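Local coordinates for protein glycerate 2-kinase (Pyrococcus horikoshii, PDB 1X3L) that catalyses the ATP-dependent phosphorylation of D-glycerate to 2-phosphoglycerate, with magnesium as cofactor, and also accepts other nucleotides or pyrophosphate as phosphate donor, at residues K50-A55 / E121-F126; S114-A119 / K183-T188; T291-E296 / G328-T333; K298-F303 / Q345-S350. All coordinates share one frame; numbering follows the deposited sequence.

Contact 1: residues K50-A55 / E121-F126; sequences KVYVIA and ENDIVF
Asp123 meets Lys50 and Tyr52 at the mouth of a parallel strand pair, and its side chain shows how a carboxylate can extend a backbone ladder. Asp123 CB lies 3.5 Å from Lys50 O. With CG beside its own backbone N (chi1 -61°), the carboxylate swings across to the start of the neighbouring strand. There Asp123 OD1 accepts a nearly straight bond from Lys50 N at 2.8 Å, the donor sitting above the carboxylate plane (38° out of it). Asp123 OD2 stands at the edge of the Tyr52 ring, 3.8 Å from Tyr52 CE2, and also takes the backbone N of Arg120. A water donates to Asp123 OD2 at 2.7 Å and bridges to the Tyr52 hydroxyl.

The ladder then runs in strict register through Ile124 N to Lys50 O, Tyr52 N to Ile124 O, Phe126 N to Tyr52 O and Ile54 N to Phe126 O. These two strands are the middle pair of a six-stranded parallel sheet of order 3-2-1-4-5-6, a Rossmann-like arrangement. With an alanine in place of Asp123, Lys50 N would probably lose its acceptor and the water on Tyr52 OH one of its partners.

On the face carrying Val51, Val53, Ile124 and Phe126, Val51 CG1 meets the edge of the Phe126 ring at CD2, 3.7 Å away, and Ile67 of helix 60-70 packs on Val53 and Phe126. The other face sets Ile54 CD1 4.1 Å from Val125 CG1, beneath Leu116 of helix 103-118.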
loop_
_atom_site.group_PDB
_atom_site.type_symbol
_atom_site.label_atom_id
_atom_site.label_comp_id
_atom_site.label_asym_id
_atom_site.label_seq_id
_atom_site.Cartn_x
_atom_site.Cartn_y
_atom_site.Cartn_z
ATOM N N LYS A 50 -24.278 -13.954 -12.318
ATOM C CA LYS A 50 -23.140 -13.558 -13.134
ATOM C C LYS A 50 -22.086 -12.870 -12.271
ATOM O O LYS A 50 -22.339 -12.536 -11.111
ATOM C CB LYS A 50 -23.592 -12.610 -14.246
ATOM C CG LYS A 50 -24.505 -13.252 -15.279
ATOM C CD LYS A 50 -24.914 -12.246 -16.340
ATOM C CE LYS A 50 -25.809 -12.886 -17.390
ATOM N NZ LYS A 50 -27.049 -13.443 -16.784
ATOM N N VAL A 51 -20.902 -12.664 -12.840
ATOM C CA VAL A 51 -19.810 -12.014 -12.126
ATOM C C VAL A 51 -19.366 -10.747 -12.850
ATOM O O VAL A 51 -19.087 -10.769 -14.049
ATOM C CB VAL A 51 -18.592 -12.947 -11.989
ATOM C CG1 VAL A 51 -17.459 -12.222 -11.271
ATOM C CG2 VAL A 51 -18.984 -14.198 -11.224
ATOM N N TYR A 52 -19.305 -9.647 -12.110
ATOM C CA TYR A 52 -18.897 -8.364 -12.665
ATOM C C TYR A 52 -17.618 -7.898 -11.978
ATOM O O TYR A 52 -17.298 -8.338 -10.873
ATOM C CB TYR A 52 -20.006 -7.332 -12.458
ATOM C CG TYR A 52 -21.232 -7.569 -13.315
ATOM C CD1 TYR A 52 -21.248 -7.197 -14.660
ATOM C CD2 TYR A 52 -22.368 -8.192 -12.789
ATOM C CE1 TYR A 52 -22.363 -7.438 -15.464
ATOM C CE2 TYR A 52 -23.489 -8.440 -13.586
ATOM C CZ TYR A 52 -23.479 -8.060 -14.923
ATOM O OH TYR A 52 -24.574 -8.305 -15.721
ATOM N N VAL A 53 -16.886 -7.005 -12.634
ATOM C CA VAL A 53 -15.648 -6.494 -12.063
ATOM C C VAL A 53 -15.531 -4.983 -12.169
ATOM O O VAL A 53 -15.722 -4.408 -13.237
ATOM C CB VAL A 53 -14.401 -7.103 -12.753
ATOM C CG1 VAL A 53 -13.145 -6.381 -12.272
ATOM C CG2 VAL A 53 -14.297 -8.588 -12.449
ATOM N N ILE A 54 -15.222 -4.347 -11.047
ATOM C CA ILE A 54 -15.015 -2.909 -11.005
ATOM C C ILE A 54 -13.660 -2.714 -10.328
ATOM O O ILE A 54 -13.527 -2.925 -9.118
ATOM C CB ILE A 54 -16.105 -2.191 -10.187
ATOM C CG1 ILE A 54 -17.458 -2.320 -10.897
ATOM C CG2 ILE A 54 -15.731 -0.720 -10.001
ATOM C CD1 ILE A 54 -18.627 -1.732 -10.114
ATOM N N ALA A 55 -12.660 -2.330 -11.116
ATOM C CA ALA A 55 -11.310 -2.128 -10.606
ATOM C C ALA A 55 -10.877 -0.672 -10.692
ATOM O O ALA A 55 -11.152 0.015 -11.675
ATOM C CB ALA A 55 -10.341 -3.006 -11.375
ATOM N N GLU A 121 -29.522 -8.651 -7.556
ATOM C CA GLU A 121 -29.351 -9.126 -6.188
ATOM C C GLU A 121 -28.729 -10.518 -6.109
ATOM O O GLU A 121 -28.291 -10.944 -5.043
ATOM C CB GLU A 121 -30.696 -9.145 -5.451
ATOM C CG GLU A 121 -31.356 -7.781 -5.242
ATOM C CD GLU A 121 -31.841 -7.143 -6.536
ATOM O OE1 GLU A 121 -32.099 -7.883 -7.510
ATOM O OE2 GLU A 121 -31.982 -5.900 -6.574
ATOM N N ASN A 122 -28.689 -11.229 -7.231
ATOM C CA ASN A 122 -28.124 -12.575 -7.236
ATOM C C ASN A 122 -26.769 -12.654 -7.941
ATOM O O ASN A 122 -26.212 -13.740 -8.102
ATOM C CB ASN A 122 -29.104 -13.553 -7.887
ATOM C CG ASN A 122 -29.270 -13.308 -9.367
ATOM O OD1 ASN A 122 -29.604 -12.201 -9.790
ATOM N ND2 ASN A 122 -29.033 -14.341 -10.168
ATOM N N ASP A 123 -26.243 -11.507 -8.364
ATOM C CA ASP A 123 -24.944 -11.472 -9.030
ATOM C C ASP A 123 -23.841 -11.109 -8.038
ATOM O O ASP A 123 -24.106 -10.580 -6.955
ATOM C CB ASP A 123 -24.930 -10.443 -10.163
ATOM C CG ASP A 123 -25.942 -10.746 -11.242
ATOM O OD1 ASP A 123 -26.142 -11.938 -11.558
ATOM O OD2 ASP A 123 -26.525 -9.785 -11.785
ATOM N N ILE A 124 -22.602 -11.393 -8.421
ATOM C CA ILE A 124 -21.447 -11.086 -7.590
ATOM C C ILE A 124 -20.660 -9.965 -8.262
ATOM O O ILE A 124 -20.445 -9.990 -9.477
ATOM C CB ILE A 124 -20.524 -12.316 -7.430
ATOM C CG1 ILE A 124 -21.253 -13.417 -6.657
ATOM C CG2 ILE A 124 -19.228 -11.918 -6.720
ATOM C CD1 ILE A 124 -20.407 -14.644 -6.391
ATOM N N VAL A 125 -20.247 -8.976 -7.476
ATOM C CA VAL A 125 -19.479 -7.857 -8.010
ATOM C C VAL A 125 -18.148 -7.705 -7.283
ATOM O O VAL A 125 -18.115 -7.384 -6.095
ATOM C CB VAL A 125 -20.246 -6.520 -7.876
ATOM C CG1 VAL A 125 -19.405 -5.383 -8.442
ATOM C CG2 VAL A 125 -21.589 -6.606 -8.595
ATOM N N PHE A 126 -17.055 -7.941 -8.001
ATOM C CA PHE A 126 -15.717 -7.799 -7.435
ATOM C C PHE A 126 -15.307 -6.332 -7.504
ATOM O O PHE A 126 -15.415 -5.701 -8.555
ATOM C CB PHE A 126 -14.699 -8.622 -8.237
ATOM C CG PHE A 126 -14.602 -10.057 -7.816
ATOM C CD1 PHE A 126 -13.830 -10.421 -6.719
ATOM C CD2 PHE A 126 -15.280 -11.046 -8.517
ATOM C CE1 PHE A 126 -13.732 -11.751 -6.325
ATOM C CE2 PHE A 126 -15.191 -12.380 -8.133
ATOM C CZ PHE A 126 -14.417 -12.735 -7.037
HETATM O O HOH W 1 -26.572 -9.736 -14.446
#

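Contact 2: residues S114-A119 / K183-T188; sequences SILNRA and KMIKGT
Leu116 supplies the apolar half of this contact, dividing its two methyls between consecutive residues of the 183-188 loop. Leu116 CD1 comes to 3.7 Å from Met184 CB, the two side chains crossing at about a right angle, while Leu116 CD2 rests 3.8 Å from Ile185 CG1.

The direct polar contacts belong to Lys186. Its CG lies beside the backbone N (chi1 -55°) and the rest of the chain is extended, which carries it along the carbonyls at and just beyond the end of the helix: Lys186 CD passes 3.5 Å from Ala119 O, and Lys186 NZ ends in a weak hydrogen bond of 3.3 Å to Asn117 O. An ammonium group at a helix C-terminus would be expected to suit the negative end of the helix dipole, although the guanidinium of Arg120 lies close by. A leucine in place of Lys186 would probably leave Asn117 O without this weak charged partner.

Water does the remaining work. One molecule donates to Leu116 O at 2.8 Å and to Ala119 O, and accepts from Lys186 N at 3.0 Å; a second joins Met184 O to Leu116 O, the latter bond weak.

The arrangement is that of an alpha/beta fold: helix 103-118 packs on one face of the parallel sheet, with Ile115 on Val77 and Ala119 on Val125, and its C-terminal end is held by the loop leading into strand 188-194, where Ile185 reaches Ile127.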
loop_
_atom_site.group_PDB
_atom_site.type_symbol
_atom_site.label_atom_id
_atom_site.label_comp_id
_atom_site.label_asym_id
_atom_site.label_seq_id
_atom_site.Cartn_x
_atom_site.Cartn_y
_atom_site.Cartn_z
ATOM N N SER A 114 -22.892 2.345 -13.897
ATOM C CA SER A 114 -23.665 1.696 -14.943
ATOM C C SER A 114 -23.668 0.188 -14.712
ATOM O O SER A 114 -24.705 -0.468 -14.815
ATOM C CB SER A 114 -23.057 2.011 -16.310
ATOM O OG SER A 114 -23.652 1.220 -17.321
ATOM N N ILE A 115 -22.498 -0.353 -14.391
ATOM C CA ILE A 115 -22.353 -1.779 -14.135
ATOM C C ILE A 115 -23.144 -2.212 -12.902
ATOM O O ILE A 115 -23.771 -3.273 -12.900
ATOM C CB ILE A 115 -20.867 -2.148 -13.946
ATOM C CG1 ILE A 115 -20.126 -1.945 -15.271
ATOM C CG2 ILE A 115 -20.729 -3.590 -13.456
ATOM C CD1 ILE A 115 -18.629 -2.084 -15.164
ATOM N N LEU A 116 -23.114 -1.391 -11.857
ATOM C CA LEU A 116 -23.830 -1.705 -10.625
ATOM C C LEU A 116 -25.340 -1.564 -10.803
ATOM O O LEU A 116 -26.125 -2.141 -10.049
ATOM C CB LEU A 116 -23.350 -0.800 -9.490
ATOM C CG LEU A 116 -21.910 -1.045 -9.030
ATOM C CD1 LEU A 116 -21.539 -0.046 -7.944
ATOM C CD2 LEU A 116 -21.778 -2.473 -8.518
ATOM N N ASN A 117 -25.747 -0.792 -11.801
ATOM C CA ASN A 117 -27.166 -0.620 -12.059
ATOM C C ASN A 117 -27.682 -1.900 -12.710
ATOM O O ASN A 117 -28.811 -2.321 -12.473
ATOM C CB ASN A 117 -27.400 0.571 -12.987
ATOM C CG ASN A 117 -28.869 0.819 -13.247
ATOM O OD1 ASN A 117 -29.643 1.051 -12.315
ATOM N ND2 ASN A 117 -29.267 0.765 -14.513
ATOM N N ARG A 118 -26.827 -2.525 -13.514
ATOM C CA ARG A 118 -27.167 -3.757 -14.218
ATOM C C ARG A 118 -27.045 -5.018 -13.358
ATOM O O ARG A 118 -27.782 -5.980 -13.564
ATOM C CB ARG A 118 -26.284 -3.900 -15.459
ATOM C CG ARG A 118 -26.472 -5.209 -16.203
ATOM C CD ARG A 118 -25.453 -5.356 -17.324
ATOM N NE ARG A 118 -25.510 -6.678 -17.938
ATOM C CZ ARG A 118 -24.649 -7.115 -18.851
ATOM N NH1 ARG A 118 -23.659 -6.330 -19.261
ATOM N NH2 ARG A 118 -24.772 -8.338 -19.350
ATOM N N ALA A 119 -26.117 -5.026 -12.406
ATOM C CA ALA A 119 -25.938 -6.194 -11.543
ATOM C C ALA A 119 -27.174 -6.411 -10.667
ATOM O O ALA A 119 -27.705 -5.464 -10.086
ATOM C CB ALA A 119 -24.694 -6.023 -10.670
ATOM N N LYS A 183 -22.741 0.930 -1.241
ATOM C CA LYS A 183 -24.184 1.083 -1.056
ATOM C C LYS A 183 -24.946 0.862 -2.358
ATOM O O LYS A 183 -26.150 0.618 -2.340
ATOM C CB LYS A 183 -24.518 2.472 -0.504
ATOM C CG LYS A 183 -24.106 2.688 0.938
ATOM C CD LYS A 183 -24.485 4.080 1.433
ATOM C CE LYS A 183 -25.998 4.272 1.497
ATOM N NZ LYS A 183 -26.365 5.616 2.038
ATOM N N MET A 184 -24.238 0.933 -3.483
ATOM C CA MET A 184 -24.854 0.753 -4.796
ATOM C C MET A 184 -24.884 -0.698 -5.269
ATOM O O MET A 184 -25.476 -1.000 -6.303
ATOM C CB MET A 184 -24.121 1.600 -5.842
ATOM C CG MET A 184 -24.134 3.092 -5.562
ATOM S SD MET A 184 -23.113 4.014 -6.737
ATOM C CE MET A 184 -24.375 4.533 -7.921
ATOM N N ILE A 185 -24.244 -1.594 -4.523
ATOM C CA ILE A 185 -24.213 -3.007 -4.902
ATOM C C ILE A 185 -25.498 -3.716 -4.470
ATOM O O ILE A 185 -25.776 -3.844 -3.277
ATOM C CB ILE A 185 -23.003 -3.715 -4.264
ATOM C CG1 ILE A 185 -21.701 -3.062 -4.748
ATOM C CG2 ILE A 185 -23.021 -5.188 -4.611
ATOM C CD1 ILE A 185 -20.455 -3.591 -4.054
ATOM N N LYS A 186 -26.274 -4.181 -5.443
ATOM C CA LYS A 186 -27.538 -4.857 -5.155
ATOM C C LYS A 186 -27.349 -6.318 -4.769
ATOM O O LYS A 186 -28.172 -6.886 -4.049
ATOM C CB LYS A 186 -28.472 -4.763 -6.367
ATOM C CG LYS A 186 -28.722 -3.341 -6.832
ATOM C CD LYS A 186 -29.612 -3.289 -8.068
ATOM C CE LYS A 186 -29.718 -1.864 -8.596
ATOM N NZ LYS A 186 -30.648 -1.738 -9.757
ATOM N N GLY A 187 -26.268 -6.926 -5.246
ATOM C CA GLY A 187 -26.015 -8.321 -4.924
ATOM C C GLY A 187 -24.942 -8.528 -3.868
ATOM O O GLY A 187 -24.978 -7.930 -2.791
ATOM N N THR A 188 -23.985 -9.393 -4.175
ATOM C CA THR A 188 -22.896 -9.670 -3.253
ATOM C C THR A 188 -21.642 -8.931 -3.694
ATOM O O THR A 188 -21.202 -9.061 -4.836
ATOM C CB THR A 188 -22.579 -11.176 -3.187
ATOM O OG1 THR A 188 -23.704 -11.879 -2.648
ATOM C CG2 THR A 188 -21.371 -11.424 -2.298
HETATM O O HOH W 2 -25.511 -4.235 -8.302
HETATM O O HOH W 3 -26.970 0.208 -8.375
#

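Contact 3: residues T291-E296 / G328-T333; sequences TTLEGE and GETTVT
Leu293 lays its CD2 methyl over Thr330 CG2 at 3.7 Å, the two side chains crossing at a slant; CG, anti to the backbone N (chi1 177°), brings the branch to that side. Thr330 also turns inward to helices 297-314 and 343-351, so it links the surface pair to what lies behind.

The backbones run nearly in the same direction and touch at intervals. Glu329 N donates to Leu293 O at 2.9 Å and Thr331 N to Gly295 O at 2.9 Å. Between these bonds a water accepts from Gly295 N and donates to Glu329 O, filling a place where the chains stand too far apart for direct pairing. Gly328, with no side chain to intrude, lets its CA approach to 3.3 Å from Leu293 O, a CA-H...O contact. The strands leading in, 285-290 and 322-328, are parallel neighbours joined by helix 297-314: a beta-alpha-beta crossover.

Glu296, at the N-cap position of that helix, bends at chi2 (63°) and returns its carboxylate to Thr333. Glu296 OE2 takes Thr333 N at 2.7 Å through its syn lone pair. Glu296 OE1 receives Thr333 OG1 at 2.6 Å, also on the syn side but 25° out of plane, together with a water that links to Thr331 OG1. With the main-chain and hydroxyl donors of one residue engaging both oxygens, the carboxylate is held against rotation, and its negative charge is probably stabilised.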
loop_
_atom_site.group_PDB
_atom_site.type_symbol
_atom_site.label_atom_id
_atom_site.label_comp_id
_atom_site.label_asym_id
_atom_site.label_seq_id
_atom_site.Cartn_x
_atom_site.Cartn_y
_atom_site.Cartn_z
ATOM N N THR A 291 4.966 -4.293 12.030
ATOM C CA THR A 291 4.584 -3.993 10.658
ATOM C C THR A 291 4.246 -2.511 10.577
ATOM O O THR A 291 3.731 -2.038 9.565
ATOM C CB THR A 291 3.343 -4.798 10.224
ATOM O OG1 THR A 291 2.294 -4.607 11.180
ATOM C CG2 THR A 291 3.676 -6.279 10.124
ATOM N N THR A 292 4.552 -1.787 11.650
ATOM C CA THR A 292 4.271 -0.359 11.719
ATOM C C THR A 292 5.487 0.457 12.158
ATOM O O THR A 292 5.351 1.489 12.822
ATOM C CB THR A 292 3.097 -0.076 12.687
ATOM O OG1 THR A 292 3.415 -0.569 13.996
ATOM C CG2 THR A 292 1.834 -0.760 12.191
ATOM N N LEU A 293 6.675 -0.016 11.794
ATOM C CA LEU A 293 7.904 0.687 12.125
ATOM C C LEU A 293 7.871 2.055 11.450
ATOM O O LEU A 293 7.558 2.164 10.260
ATOM C CB LEU A 293 9.118 -0.090 11.610
ATOM C CG LEU A 293 10.481 0.573 11.831
ATOM C CD1 LEU A 293 10.874 0.407 13.287
ATOM C CD2 LEU A 293 11.537 -0.059 10.926
ATOM N N GLU A 294 8.185 3.094 12.212
ATOM C CA GLU A 294 8.221 4.455 11.697
ATOM C C GLU A 294 9.324 5.188 12.449
ATOM O O GLU A 294 9.675 4.799 13.561
ATOM C CB GLU A 294 6.866 5.144 11.914
ATOM C CG GLU A 294 5.741 4.546 11.071
ATOM C CD GLU A 294 4.379 5.154 11.376
ATOM O OE1 GLU A 294 3.890 4.997 12.519
ATOM O OE2 GLU A 294 3.797 5.785 10.468
ATOM N N GLY A 295 9.869 6.243 11.852
ATOM C CA GLY A 295 10.937 6.979 12.507
ATOM C C GLY A 295 12.149 7.163 11.607
ATOM O O GLY A 295 12.111 6.820 10.426
ATOM N N GLU A 296 13.224 7.700 12.170
ATOM C CA GLU A 296 14.454 7.961 11.425
ATOM C C GLU A 296 15.168 6.678 10.997
ATOM O O GLU A 296 15.472 5.808 11.821
ATOM C CB GLU A 296 15.398 8.824 12.274
ATOM C CG GLU A 296 16.530 9.502 11.497
ATOM C CD GLU A 296 16.018 10.497 10.459
ATOM O OE1 GLU A 296 14.929 11.074 10.668
ATOM O OE2 GLU A 296 16.708 10.715 9.444
ATOM N N GLY A 328 7.277 -1.497 7.773
ATOM C CA GLY A 328 6.789 -0.144 7.993
ATOM C C GLY A 328 7.360 0.777 6.935
ATOM O O GLY A 328 7.474 0.399 5.772
ATOM N N GLU A 329 7.726 1.990 7.328
ATOM C CA GLU A 329 8.310 2.940 6.390
ATOM C C GLU A 329 9.056 4.000 7.191
ATOM O O GLU A 329 8.439 4.826 7.865
ATOM C CB GLU A 329 7.224 3.597 5.528
ATOM C CG GLU A 329 7.784 4.382 4.334
ATOM C CD GLU A 329 8.090 3.508 3.111
ATOM O OE1 GLU A 329 8.523 2.350 3.267
ATOM O OE2 GLU A 329 7.908 3.989 1.975
ATOM N N THR A 330 10.382 3.958 7.144
ATOM C CA THR A 330 11.184 4.929 7.878
ATOM C C THR A 330 11.442 6.136 6.991
ATOM O O THR A 330 11.112 6.128 5.808
ATOM C CB THR A 330 12.543 4.346 8.311
ATOM O OG1 THR A 330 13.296 3.971 7.148
ATOM C CG2 THR A 330 12.342 3.135 9.217
ATOM N N THR A 331 12.044 7.169 7.562
ATOM C CA THR A 331 12.328 8.372 6.800
ATOM C C THR A 331 13.701 8.943 7.126
ATOM O O THR A 331 14.269 8.684 8.188
ATOM C CB THR A 331 11.272 9.470 7.078
ATOM O OG1 THR A 331 11.184 9.700 8.489
ATOM C CG2 THR A 331 9.911 9.054 6.559
ATOM N N VAL A 332 14.229 9.724 6.196
ATOM C CA VAL A 332 15.515 10.359 6.388
ATOM C C VAL A 332 15.271 11.863 6.480
ATOM O O VAL A 332 14.692 12.469 5.576
ATOM C CB VAL A 332 16.476 10.061 5.221
ATOM C CG1 VAL A 332 17.824 10.738 5.468
ATOM C CG2 VAL A 332 16.657 8.554 5.072
ATOM N N THR A 333 15.694 12.452 7.590
ATOM C CA THR A 333 15.539 13.883 7.805
ATOM C C THR A 333 16.760 14.584 7.230
ATOM O O THR A 333 17.874 14.405 7.721
ATOM C CB THR A 333 15.438 14.207 9.304
ATOM O OG1 THR A 333 14.323 13.507 9.865
ATOM C CG2 THR A 333 15.255 15.707 9.518
HETATM O O HOH W 4 8.737 7.325 9.371
HETATM O O HOH W 5 12.145 10.883 10.833
#

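Contact 4: residues K298-F303 / Q345-S350; sequences KDAGLF and QEIALS
The Lys298 peptide carbonyl is approached on both faces: Leu302 N reaches its oxygen from one side within the helix, and Ser350 OG, from the other helix, comes from the opposite side. This is a close crossing of two helices, 7.0 Å apart at their axes and inclined at 40°, and it illustrates how a glycine and a small hydroxyl residue let backbones come together. The other flat group, the Glu346 carboxylate, sets Glu346 OE1 3.9 Å from Lys298 CB and receives a water that also binds Lys298 N; its OE2 is held by His403 ND1.

Gly301 lies in the middle, and no CB stands between it and Ile347. Gly301 CA therefore comes to 3.4 Å from Ile347 O, a CA-H...O contact, with CG2 of Ile347 3.9 Å from the same CA. Ala300 CB meets Ile347 CG1 at 4.1 Å, extending the apolar side of the interface toward Thr330.

On the far flank Leu302 CG brushes Ser350 OG at 3.4 Å. Ser350 places this hydroxyl anti to its backbone N (chi1 -173°), and from there Ser350 OG donates to Lys298 O at 2.7 Å, tilted 28° from the carbonyl plane, while Ser350 OG accepts a hydrogen bond from a water at 3.1 Å.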
loop_
_atom_site.group_PDB
_atom_site.type_symbol
_atom_site.label_atom_id
_atom_site.label_comp_id
_atom_site.label_asym_id
_atom_site.label_seq_id
_atom_site.Cartn_x
_atom_site.Cartn_y
_atom_site.Cartn_z
ATOM N N LYS A 298 18.325 6.002 9.928
ATOM C CA LYS A 298 19.624 5.766 10.559
ATOM C C LYS A 298 19.482 5.083 11.918
ATOM O O LYS A 298 20.184 4.116 12.233
ATOM C CB LYS A 298 20.366 7.095 10.734
ATOM C CG LYS A 298 21.602 7.014 11.620
ATOM C CD LYS A 298 22.109 8.408 11.974
ATOM C CE LYS A 298 23.197 8.364 13.040
ATOM N NZ LYS A 298 24.441 7.686 12.576
ATOM N N ASP A 299 18.560 5.597 12.718
ATOM C CA ASP A 299 18.309 5.067 14.046
ATOM C C ASP A 299 17.642 3.690 14.016
ATOM O O ASP A 299 17.913 2.847 14.875
ATOM C CB ASP A 299 17.498 6.102 14.822
ATOM C CG ASP A 299 18.261 7.422 14.956
ATOM O OD1 ASP A 299 19.245 7.455 15.725
ATOM O OD2 ASP A 299 17.907 8.410 14.277
ATOM N N ALA A 300 16.790 3.446 13.024
ATOM C CA ALA A 300 16.158 2.134 12.910
ATOM C C ALA A 300 17.273 1.108 12.688
ATOM O O ALA A 300 17.228 -0.003 13.216
ATOM C CB ALA A 300 15.171 2.111 11.743
ATOM N N GLY A 301 18.291 1.498 11.921
ATOM C CA GLY A 301 19.408 0.602 11.662
ATOM C C GLY A 301 20.221 0.319 12.921
ATOM O O GLY A 301 20.715 -0.794 13.128
ATOM N N LEU A 302 20.379 1.330 13.766
ATOM C CA LEU A 302 21.125 1.150 15.005
ATOM C C LEU A 302 20.349 0.254 15.964
ATOM O O LEU A 302 20.938 -0.568 16.656
ATOM C CB LEU A 302 21.393 2.504 15.678
ATOM C CG LEU A 302 22.421 3.445 15.032
ATOM C CD1 LEU A 302 22.549 4.724 15.871
ATOM C CD2 LEU A 302 23.770 2.755 14.948
ATOM N N PHE A 303 19.027 0.406 15.996
ATOM C CA PHE A 303 18.195 -0.384 16.900
ATOM C C PHE A 303 18.094 -1.850 16.466
ATOM O O PHE A 303 18.221 -2.750 17.291
ATOM C CB PHE A 303 16.812 0.273 17.039
ATOM C CG PHE A 303 16.870 1.686 17.604
ATOM C CD1 PHE A 303 17.653 1.971 18.721
ATOM C CD2 PHE A 303 16.159 2.731 17.020
ATOM C CE1 PHE A 303 17.729 3.265 19.239
ATOM C CE2 PHE A 303 16.236 4.045 17.544
ATOM C CZ PHE A 303 17.019 4.303 18.649
ATOM N N GLN A 345 18.524 2.365 2.543
ATOM C CA GLN A 345 19.970 2.347 2.379
ATOM C C GLN A 345 20.624 2.833 3.672
ATOM O O GLN A 345 21.679 2.332 4.065
ATOM C CB GLN A 345 20.387 3.239 1.217
ATOM C CG GLN A 345 19.949 2.704 -0.141
ATOM C CD GLN A 345 20.082 3.746 -1.226
ATOM O OE1 GLN A 345 21.190 4.143 -1.593
ATOM N NE2 GLN A 345 18.949 4.213 -1.735
ATOM N N GLU A 346 20.004 3.798 4.346
ATOM C CA GLU A 346 20.591 4.284 5.591
ATOM C C GLU A 346 20.396 3.291 6.737
ATOM O O GLU A 346 21.236 3.198 7.625
ATOM C CB GLU A 346 20.043 5.676 5.953
ATOM C CG GLU A 346 20.821 6.790 5.254
ATOM C CD GLU A 346 20.588 8.174 5.848
ATOM O OE1 GLU A 346 20.268 8.267 7.052
ATOM O OE2 GLU A 346 20.750 9.174 5.111
ATOM N N ILE A 347 19.299 2.539 6.709
ATOM C CA ILE A 347 19.062 1.533 7.740
ATOM C C ILE A 347 20.190 0.507 7.655
ATOM O O ILE A 347 20.841 0.183 8.654
ATOM C CB ILE A 347 17.734 0.775 7.514
ATOM C CG1 ILE A 347 16.541 1.669 7.870
ATOM C CG2 ILE A 347 17.729 -0.514 8.334
ATOM C CD1 ILE A 347 15.190 1.006 7.619
ATOM N N ALA A 348 20.404 -0.005 6.446
ATOM C CA ALA A 348 21.436 -1.004 6.189
ATOM C C ALA A 348 22.837 -0.518 6.546
ATOM O O ALA A 348 23.575 -1.199 7.261
ATOM C CB ALA A 348 21.403 -1.413 4.717
ATOM N N LEU A 349 23.199 0.661 6.047
ATOM C CA LEU A 349 24.529 1.196 6.300
ATOM C C LEU A 349 24.763 1.507 7.774
ATOM O O LEU A 349 25.841 1.245 8.309
ATOM C CB LEU A 349 24.762 2.459 5.457
ATOM C CG LEU A 349 26.150 3.105 5.585
ATOM C CD1 LEU A 349 27.226 2.144 5.069
ATOM C CD2 LEU A 349 26.185 4.407 4.792
ATOM N N SER A 350 23.747 2.047 8.436
ATOM C CA SER A 350 23.882 2.407 9.845
ATOM C C SER A 350 24.119 1.177 10.717
ATOM O O SER A 350 24.838 1.234 11.718
ATOM C CB SER A 350 22.626 3.146 10.317
ATOM O OG SER A 350 22.795 3.646 11.630
HETATM O O HOH W 6 18.080 8.544 8.634
HETATM O O HOH W 7 25.677 4.452 12.379
#

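The contacts fall into two pairs on opposite sides of the chain's centre; contacts 1 and 3 have centres about 38 Å apart. Contacts 1 and 4 are buried, contact 2 is partly so and contact 3 is at the surface. Contact 1 joins two central strands of the parallel sheet, and contact 2 fixes helix 103-118, which lies over them and leads into strand 124-129. Contacts 3 and 4 share the crossover that contains helix 297-314, meeting where Thr330 and Val332 touch the helices. Contact 1 has a continuous backbone ladder between apolar faces, contact 2 water and a lysine, contact 3 a few backbone bonds interrupted by water and a carboxylate held by both oxygens, and contact 4 close helix approach.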